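M32 carboxypeptidase (Chitinophagaceae bacterium, PDB 7A03) probably removes amino acids one at a time from the C-terminal end of peptides, as a metal-dependent carboxypeptidase of family M32. Local coordinates at residues N383-W386 against N387-R391; D81-Q84 against Q85-A89; M261-S264 against C265-E268. All blocks are in the same frame, centred on the assembly; numbering follows the deposited sequence.

Contact 1 (N383-W386 against N387-R391)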
# COMPACT_ATOMS: atom_id res chain seq x y z
N ASN A 383 21.26 1.26 14.00
CA ASN A 383 21.84 0.76 12.77
C ASN A 383 22.43 -0.64 12.96
O ASN A 383 22.27 -1.50 12.09
CB ASN A 383 22.89 1.74 12.24
CG ASN A 383 23.99 2.01 13.24
OD1 ASN A 383 23.74 2.07 14.45
ND2 ASN A 383 25.21 2.17 12.76
N LYS A 384 23.08 -0.88 14.10
CA LYS A 384 23.61 -2.22 14.36
C LYS A 384 22.49 -3.24 14.50
O LYS A 384 22.59 -4.35 13.97
CB LYS A 384 24.49 -2.20 15.62
CG LYS A 384 25.16 -3.55 15.89
CD LYS A 384 25.40 -3.79 17.37
CE LYS A 384 24.90 -5.17 17.79
NZ LYS A 384 25.87 -6.25 17.46
N THR A 385 21.42 -2.88 15.21
CA THR A 385 20.27 -3.76 15.35
C THR A 385 19.70 -4.12 13.98
O THR A 385 19.45 -5.30 13.67
CB THR A 385 19.21 -3.04 16.19
OG1 THR A 385 19.76 -2.73 17.48
CG2 THR A 385 17.97 -3.89 16.35
N TRP A 386 19.48 -3.10 13.15
CA TRP A 386 18.98 -3.28 11.80
C TRP A 386 19.88 -4.23 11.01
O TRP A 386 19.41 -5.20 10.41
CB TRP A 386 18.92 -1.91 11.13
CG TRP A 386 18.43 -1.89 9.72
CD1 TRP A 386 19.12 -2.23 8.60
CD2 TRP A 386 17.13 -1.49 9.28
NE1 TRP A 386 18.34 -2.08 7.49
CE2 TRP A 386 17.10 -1.62 7.88
CE3 TRP A 386 15.98 -1.04 9.95
CZ2 TRP A 386 15.97 -1.32 7.12
CZ3 TRP A 386 14.85 -0.74 9.19
CH2 TRP A 386 14.86 -0.88 7.79
N ASN A 387 21.19 -3.95 11.02
CA ASN A 387 22.12 -4.76 10.24
C ASN A 387 22.13 -6.21 10.71
O ASN A 387 22.20 -7.13 9.89
CB ASN A 387 23.52 -4.16 10.30
CG ASN A 387 23.58 -2.74 9.73
OD1 ASN A 387 22.61 -2.24 9.16
ND2 ASN A 387 24.72 -2.10 9.90
N ASP A 388 22.05 -6.43 12.03
CA ASP A 388 21.99 -7.79 12.56
C ASP A 388 20.74 -8.51 12.08
O ASP A 388 20.80 -9.68 11.69
CB ASP A 388 22.05 -7.76 14.08
CG ASP A 388 23.41 -7.38 14.62
OD1 ASP A 388 24.40 -7.40 13.84
OD2 ASP A 388 23.50 -7.06 15.82
N TYR A 389 19.59 -7.82 12.11
CA TYR A 389 18.35 -8.41 11.61
C TYR A 389 18.50 -8.80 10.14
O TYR A 389 18.10 -9.90 9.72
CB TYR A 389 17.20 -7.41 11.78
CG TYR A 389 16.39 -7.56 13.07
CD1 TYR A 389 15.49 -8.60 13.24
CD2 TYR A 389 16.53 -6.63 14.10
CE1 TYR A 389 14.75 -8.72 14.41
CE2 TYR A 389 15.79 -6.75 15.28
CZ TYR A 389 14.91 -7.81 15.42
OH TYR A 389 14.17 -7.93 16.58
N TYR A 390 19.06 -7.90 9.34
CA TYR A 390 19.22 -8.18 7.92
C TYR A 390 20.14 -9.37 7.68
O TYR A 390 19.87 -10.21 6.82
CB TYR A 390 19.70 -6.94 7.17
CG TYR A 390 18.56 -6.18 6.56
CD1 TYR A 390 17.69 -5.45 7.35
CD2 TYR A 390 18.32 -6.22 5.18
CE1 TYR A 390 16.61 -4.75 6.79
CE2 TYR A 390 17.25 -5.53 4.62
CZ TYR A 390 16.40 -4.79 5.43
OH TYR A 390 15.33 -4.10 4.88
N ARG A 391 21.23 -9.46 8.44
CA ARG A 391 22.13 -10.59 8.24
C ARG A 391 21.47 -11.89 8.68
O ARG A 391 21.58 -12.92 8.00
CB ARG A 391 23.44 -10.38 8.99
CG ARG A 391 24.42 -11.51 8.76
CD ARG A 391 25.81 -11.04 9.05
NE ARG A 391 26.81 -12.03 8.67
CZ ARG A 391 28.11 -11.87 8.91
NH1 ARG A 391 28.53 -10.77 9.51
NH2 ARG A 391 28.98 -12.80 8.54
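Trp386 and Tyr390, one turn apart on helix 382-394, lay their side chains next to each other in the same direction. Followed outward beyond CB, the tryptophan first meets Asn387: its CD1 lies 3.5 Å from Asn387 OD1, which sits at the indole edge while the amide plane stands 81° to the ring. Beyond it, NE1 comes 3.3 Å from Tyr390 CE1, and CZ2 reaches the phenol end, 3.6 Å from Tyr390 OH. CG of Trp386 lies anti to the backbone N (chi1 -180°), which swings the indole out alongside the next turn, where Tyr390 CE1 lies over one face near the rim. The two planes differ by only 17°, but the rings are slid so far apart that they barely overlap, an offset pair. Elsewhere on the helix, Lys384 bends its chain at chi3 and chi4 to bring NZ to Asp388 OD2 at 3.0 Å, a surface salt bridge with a weak hydrogen bond. Thr385 CG2 touches the edge of the Tyr389 ring in its plane, 3.8 Å from CE2. Four backbone bonds of the i to i+4 kind underlie these pairs. Against helix 358-374, Tyr390 OH hydrogen-bonds His361 and Arg365, Trp386 packs on Arg365 and Tyr389 on Ile364, while Asn383 touches Tyr129 and Gln130 of helix 129-150.

Contact 2 (D81-Q84 against Q85-A89); sequences DAVQ and QKNIA
Asp81 O accepts the N-H of Gln85 in the opening turn of helix 82-100, a helix start closed by a capping box. The box consists of two reciprocal bonds: Gln84 N donates a hydrogen bond to Asp81 OD1 at 2.8 Å, and Asp81 N donates one to Gln84 OE1 at 2.9 Å, meeting a lone pair in the carbonyl plane. Asp81, the N-cap, thus satisfies a first-turn amide, and its carboxylate would probably interact favourably with the positive end of the helix dipole. Backbone bonds continue the turn, from Lys86 N to Ala82 O, Asn87 N to Val83 O and Ile88 N to Gln84 O.

Polar contacts to the rest of the fold centre on buried Asn87, whose ND2 bonds Gln282 OE1 and Tyr11 OH and whose OD1 accepts from Cys287 N. A leucine here would probably leave Cys287 N, Gln282 OE1 and Tyr11 OH without this partner, weakening the tie to the loop that carries Gln282 and Cys287. Gln85 NE2 hydrogen-bonds Leu80 O. Lys86 makes a cation-pi contact with Phe469.

Van der Waals contacts are modest. Gln85 CG packs 3.4 Å from Asp81 O. Asn87 CG stands anti to the carbonyl carbon (chi1 -80°), and its amide lies alongside Val83, with ND2 3.8 Å from Val83 CG1.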
# COMPACT_ATOMS: atom_id res chain seq x y z
N ASP A 81 -30.94 3.36 7.70
CA ASP A 81 -30.60 2.07 7.10
C ASP A 81 -29.18 1.64 7.49
O ASP A 81 -28.45 2.37 8.17
CB ASP A 81 -30.86 2.06 5.59
CG ASP A 81 -29.90 2.95 4.80
OD1 ASP A 81 -28.69 3.00 5.10
OD2 ASP A 81 -30.36 3.58 3.83
N ALA A 82 -28.79 0.45 7.04
CA ALA A 82 -27.53 -0.14 7.48
C ALA A 82 -26.35 0.72 7.08
O ALA A 82 -25.44 0.96 7.88
CB ALA A 82 -27.37 -1.55 6.90
N VAL A 83 -26.35 1.19 5.83
CA VAL A 83 -25.27 2.03 5.33
C VAL A 83 -25.21 3.36 6.06
O VAL A 83 -24.13 3.82 6.45
CB VAL A 83 -25.37 2.19 3.80
CG1 VAL A 83 -24.43 3.28 3.30
CG2 VAL A 83 -25.07 0.86 3.13
N GLN A 84 -26.36 4.01 6.27
CA GLN A 84 -26.37 5.28 6.99
C GLN A 84 -25.83 5.11 8.41
O GLN A 84 -25.01 5.91 8.88
CB GLN A 84 -27.80 5.82 7.05
CG GLN A 84 -28.36 6.23 5.69
CD GLN A 84 -29.82 6.62 5.78
OE1 GLN A 84 -30.64 5.86 6.27
NE2 GLN A 84 -30.15 7.82 5.31
N GLN A 85 -26.30 4.08 9.10
CA GLN A 85 -25.85 3.83 10.47
C GLN A 85 -24.36 3.55 10.51
O GLN A 85 -23.66 4.02 11.42
CB GLN A 85 -26.63 2.66 11.07
CG GLN A 85 -28.06 3.00 11.46
CD GLN A 85 -28.67 1.92 12.34
OE1 GLN A 85 -27.96 1.21 13.05
NE2 GLN A 85 -29.99 1.77 12.28
N LYS A 86 -23.86 2.78 9.55
CA LYS A 86 -22.43 2.51 9.51
C LYS A 86 -21.63 3.79 9.26
O LYS A 86 -20.59 4.01 9.89
CB LYS A 86 -22.12 1.44 8.45
CG LYS A 86 -20.64 1.04 8.37
CD LYS A 86 -20.22 0.23 9.59
CE LYS A 86 -21.05 -1.06 9.70
NZ LYS A 86 -20.59 -1.92 10.82
N ASN A 87 -22.09 4.62 8.32
CA ASN A 87 -21.46 5.92 8.08
C ASN A 87 -21.38 6.74 9.34
O ASN A 87 -20.31 7.27 9.68
CB ASN A 87 -22.23 6.67 7.00
CG ASN A 87 -21.89 6.21 5.60
OD1 ASN A 87 -20.79 5.69 5.37
ND2 ASN A 87 -22.80 6.40 4.66
N ILE A 88 -22.50 6.86 10.06
CA ILE A 88 -22.51 7.64 11.30
C ILE A 88 -21.52 7.05 12.31
O ILE A 88 -20.75 7.78 12.94
CB ILE A 88 -23.94 7.72 11.88
CG1 ILE A 88 -24.87 8.45 10.90
CG2 ILE A 88 -23.93 8.43 13.23
CD1 ILE A 88 -24.42 9.85 10.55
N ALA A 89 -21.54 5.72 12.49
CA ALA A 89 -20.67 5.10 13.50
C ALA A 89 -19.20 5.29 13.16
O ALA A 89 -18.38 5.63 14.04
CB ALA A 89 -21.01 3.61 13.63

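Contact 3 (M261-S264 against C265-E268)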
# COMPACT_ATOMS: atom_id res chain seq x y z
N MET A 261 8.43 -0.41 -15.64
CA MET A 261 7.18 0.26 -15.96
C MET A 261 6.00 -0.69 -15.99
O MET A 261 4.93 -0.36 -15.47
CB MET A 261 7.30 1.02 -17.28
CG MET A 261 6.10 1.90 -17.57
SD MET A 261 5.50 1.80 -19.28
CE MET A 261 4.94 0.09 -19.35
N THR A 262 6.15 -1.84 -16.66
CA THR A 262 4.99 -2.68 -16.94
C THR A 262 4.30 -3.09 -15.63
O THR A 262 3.07 -2.97 -15.48
CB THR A 262 5.41 -3.89 -17.78
OG1 THR A 262 5.57 -3.46 -19.14
CG2 THR A 262 4.36 -4.99 -17.73
N TRP A 263 5.11 -3.55 -14.67
CA TRP A 263 4.54 -3.98 -13.39
C TRP A 263 4.14 -2.80 -12.51
O TRP A 263 3.19 -2.93 -11.72
CB TRP A 263 5.46 -5.00 -12.69
CG TRP A 263 5.42 -6.31 -13.44
CD1 TRP A 263 4.58 -7.36 -13.24
CD2 TRP A 263 6.20 -6.64 -14.60
NE1 TRP A 263 4.80 -8.33 -14.19
CE2 TRP A 263 5.81 -7.92 -15.02
CE3 TRP A 263 7.22 -5.98 -15.30
CZ2 TRP A 263 6.39 -8.55 -16.12
CZ3 TRP A 263 7.78 -6.60 -16.39
CH2 TRP A 263 7.36 -7.86 -16.79
N SER A 264 4.82 -1.65 -12.62
CA SER A 264 4.31 -0.46 -11.93
C SER A 264 2.90 -0.13 -12.43
O SER A 264 2.00 0.20 -11.64
CB SER A 264 5.23 0.74 -12.17
OG SER A 264 6.47 0.59 -11.51
N CYS A 265 2.71 -0.17 -13.75
CA CYS A 265 1.43 0.18 -14.33
C CYS A 265 0.35 -0.79 -13.87
O CYS A 265 -0.75 -0.39 -13.51
CB CYS A 265 1.56 0.07 -15.85
SG CYS A 265 2.34 1.48 -16.63
N ILE A 266 0.66 -2.10 -13.86
CA ILE A 266 -0.36 -3.06 -13.43
C ILE A 266 -0.69 -2.86 -11.95
O ILE A 266 -1.86 -2.92 -11.53
CB ILE A 266 0.09 -4.50 -13.71
CG1 ILE A 266 0.34 -4.69 -15.22
CG2 ILE A 266 -0.96 -5.48 -13.19
CD1 ILE A 266 1.06 -5.97 -15.55
N HIS A 267 0.34 -2.59 -11.14
CA HIS A 267 0.17 -2.37 -9.71
C HIS A 267 -0.76 -1.17 -9.45
O HIS A 267 -1.77 -1.27 -8.71
CB HIS A 267 1.56 -2.12 -9.14
CG HIS A 267 1.61 -1.95 -7.66
ND1 HIS A 267 1.90 -2.98 -6.79
CD2 HIS A 267 1.43 -0.85 -6.89
CE1 HIS A 267 1.91 -2.52 -5.55
NE2 HIS A 267 1.61 -1.23 -5.58
N GLU A 268 -0.46 -0.04 -10.10
CA GLU A 268 -1.33 1.13 -9.95
C GLU A 268 -2.71 0.88 -10.53
O GLU A 268 -3.71 1.32 -9.95
CB GLU A 268 -0.69 2.38 -10.58
CG GLU A 268 0.68 2.72 -10.04
CD GLU A 268 0.74 2.83 -8.52
OE1 GLU A 268 -0.25 3.23 -7.90
OE2 GLU A 268 1.79 2.50 -7.94
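Met261 folds its thioether round Cys265 on helix 258-277, which carries an HExxH sequence, the hallmark of zinc-type metallopeptidases, beginning at His267 and Glu268. No metal is bound to its histidines here; a catalytic role is consistent with the M32 family. The tightly packed side is sulfur and hydrocarbon. With its chain bent at chi2 and chi3, Met261 brings CG to 3.9 Å from Cys265 SG, with SD and CE little farther off, and strand 247-251 adds Thr251 against both residues. One residue on, Thr262 and Ile266 run side by side, CG2 of Thr262 lying 4.1 Å from Ile266 CD1, and both pack on helix 208-222. The same CG2 also sits over one face of the Trp263 ring, near its rim. Glu268, also buried, is hydrogen-bonded through OE1 to Thr239 OG1.

Packing within the turn is looser where the side chains diverge. Ser264, which is partly exposed, turns OG back to Asn260 O in a hydrogen bond. His267 is also partly exposed: CG anti to the backbone N (chi1 -176°) carries its imidazole away from the preceding turn, to where ND1 hydrogen-bonds Glu304 OE1. Trp263 is buried but only loosely met within the turn: its NE1 donates to Gly308 O, while its CD1 comes no nearer than 4.4 Å to Ile266 CD1.

Overall arrangement
The three contacts are single-helix turns, met along the chain in the order contact 2, contact 3, contact 1, on helices 82-100, 258-277 and 382-394. None touches another. Contacts 1 and 2 lie on opposite sides of the chain's centre, their own centres about 47 Å apart; contact 3 is deeper, about 14 Å from that centre, with its centre about 31 Å from contact 1 and 36 Å from contact 2. All belong to the M32 peptidase part of a largely helical protein. Contact 3 adjoins the small three-stranded sheet through strand 247-251 and holds the first two residues of the probable metal-binding HExxH motif, whereas the other two are partly buried peripheral packing on separate helices.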